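Local coordinates for protein 3-hydroxyisobutyryl-CoA hydrolase (Mycobacterium thermoresistibile, PDB 4HDT) that probably hydrolyses 3-hydroxyisobutyryl-CoA to 3-hydroxyisobutyrate and CoA, belongs to the crotonase-like family and binds zinc ions in the crystal, at residues Ala168-Ala173 and Ile267-Thr272. Residues are numbered along the deposited sequence; the frame is centred on the assembly and turned at random.
Sequences AALTGA and IALSVT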
loop_
_atom_site.group_PDB
_atom_site.type_symbol
_atom_site.label_atom_id
_atom_site.label_comp_id
_atom_site.label_asym_id
_atom_site.label_seq_id
_atom_site.Cartn_x
_atom_site.Cartn_y
_atom_site.Cartn_z
ATOM N N ALA A 168 -3.959 11.254 1.211
ATOM C CA ALA A 168 -3.920 10.037 0.418
ATOM C C ALA A 168 -4.823 8.943 1.020
ATOM O O ALA A 168 -5.534 8.260 0.283
ATOM C CB ALA A 168 -2.492 9.566 0.269
ATOM N N ALA A 169 -4.808 8.827 2.349
ATOM C CA ALA A 169 -5.529 7.720 3.037
ATOM C C ALA A 169 -7.045 7.922 3.032
ATOM O O ALA A 169 -7.811 6.954 2.894
ATOM C CB ALA A 169 -5.037 7.619 4.457
ATOM N N LEU A 170 -7.511 9.171 3.176
ATOM C CA LEU A 170 -8.948 9.436 3.282
ATOM C C LEU A 170 -9.593 9.564 1.930
ATOM O O LEU A 170 -10.718 9.080 1.715
ATOM C CB LEU A 170 -9.186 10.671 4.156
ATOM C CG LEU A 170 -8.735 10.523 5.598
ATOM C CD1 LEU A 170 -9.054 11.805 6.369
ATOM C CD2 LEU A 170 -9.312 9.322 6.338
ATOM N N THR A 171 -8.901 10.207 0.980
ATOM C CA THR A 171 -9.418 10.256 -0.388
ATOM C C THR A 171 -9.326 8.888 -1.042
ATOM O O THR A 171 -10.189 8.528 -1.823
ATOM C CB THR A 171 -8.706 11.266 -1.318
ATOM O OG1 THR A 171 -7.326 10.907 -1.511
ATOM C CG2 THR A 171 -8.846 12.735 -0.753
ATOM N N GLY A 172 -8.254 8.169 -0.739
ATOM C CA GLY A 172 -7.907 6.949 -1.483
ATOM C C GLY A 172 -7.540 7.169 -2.941
ATOM O O GLY A 172 -7.558 6.197 -3.749
ATOM N N ALA A 173 -7.237 8.418 -3.287
ATOM C CA ALA A 173 -6.948 8.807 -4.669
ATOM C C ALA A 173 -5.525 8.446 -5.082
ATOM O O ALA A 173 -4.590 8.473 -4.273
ATOM C CB ALA A 173 -7.152 10.303 -4.834
ATOM N N ILE A 267 -17.298 4.336 8.459
ATOM C CA ILE A 267 -16.540 3.644 9.492
ATOM C C ILE A 267 -15.089 3.441 9.039
ATOM O O ILE A 267 -14.169 3.701 9.807
ATOM C CB ILE A 267 -17.202 2.329 9.956
ATOM C CG1 ILE A 267 -16.493 1.758 11.189
ATOM C CG2 ILE A 267 -17.228 1.306 8.827
ATOM C CD1 ILE A 267 -16.481 2.667 12.396
ATOM N N ALA A 268 -14.878 3.091 7.780
ATOM C CA ALA A 268 -13.496 2.899 7.293
ATOM C C ALA A 268 -12.677 4.216 7.343
ATOM O O ALA A 268 -11.527 4.207 7.736
ATOM C CB ALA A 268 -13.484 2.303 5.906
ATOM N N LEU A 269 -13.304 5.311 6.956
ATOM C CA LEU A 269 -12.682 6.641 7.023
ATOM C C LEU A 269 -12.259 6.929 8.451
ATOM O O LEU A 269 -11.131 7.366 8.677
ATOM C CB LEU A 269 -13.641 7.758 6.580
ATOM C CG LEU A 269 -13.845 7.854 5.072
ATOM C CD1 LEU A 269 -15.120 8.667 4.781
ATOM C CD2 LEU A 269 -12.602 8.362 4.335
ATOM N N SER A 270 -13.166 6.669 9.387
ATOM C CA SER A 270 -12.947 6.992 10.805
ATOM C C SER A 270 -11.820 6.144 11.379
ATOM O O SER A 270 -10.984 6.623 12.141
ATOM C CB SER A 270 -14.232 6.803 11.597
ATOM O OG SER A 270 -15.300 7.573 11.047
ATOM N N VAL A 271 -11.813 4.879 11.018
ATOM C CA VAL A 271 -10.783 3.981 11.527
ATOM C C VAL A 271 -9.436 4.328 10.876
ATOM O O VAL A 271 -8.378 4.244 11.517
ATOM C CB VAL A 271 -11.169 2.517 11.337
ATOM C CG1 VAL A 271 -10.042 1.601 11.773
ATOM C CG2 VAL A 271 -12.454 2.167 12.099
ATOM N N THR A 272 -9.463 4.716 9.602
ATOM C CA THR A 272 -8.271 5.140 8.886
ATOM C C THR A 272 -7.619 6.370 9.529
ATOM O O THR A 272 -6.405 6.399 9.752
ATOM C CB THR A 272 -8.557 5.343 7.395
ATOM O OG1 THR A 272 -8.898 4.068 6.836
ATOM C CG2 THR A 272 -7.324 5.868 6.672
#
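L170, in the last turn of helix 164-171, packs against L269 and T272 of helix 266-279, a buried helix-helix contact within the crotonase-like fold. The two leucines meet through one methyl each, CD2 of L170 standing 4.0 Å from CD2 of L269 with the side chains slanted across one another. Both side chains place CG beside their own backbone N (chi1 -63° in L170, -76° in L269), and from there each CD2 reaches the other leucine. The L269 methyl also touches the partner backbone: its CD2 lies 3.3 Å from the carbonyl oxygen of L170. In return, CD2 of L170 comes within 3.6 Å of the backbone O of L269, so each leucine touches both side chain and main chain of the other. One turn further along helix 266-279, T272 presents its methyl: CG2 sits 3.6 Å from CB of A169 and 4.0 Å from CD2 of L170. A169 also touches L157 of helix 153-158, and L269 touches I261 of helix 252-261, so two further helices border the contact. The polar branch of T272 turns back to its own helix. Its OG1 donates to A268 O (2.8 Å) from above the carbonyl plane, while T272 N bonds to that same oxygen from the opposite face.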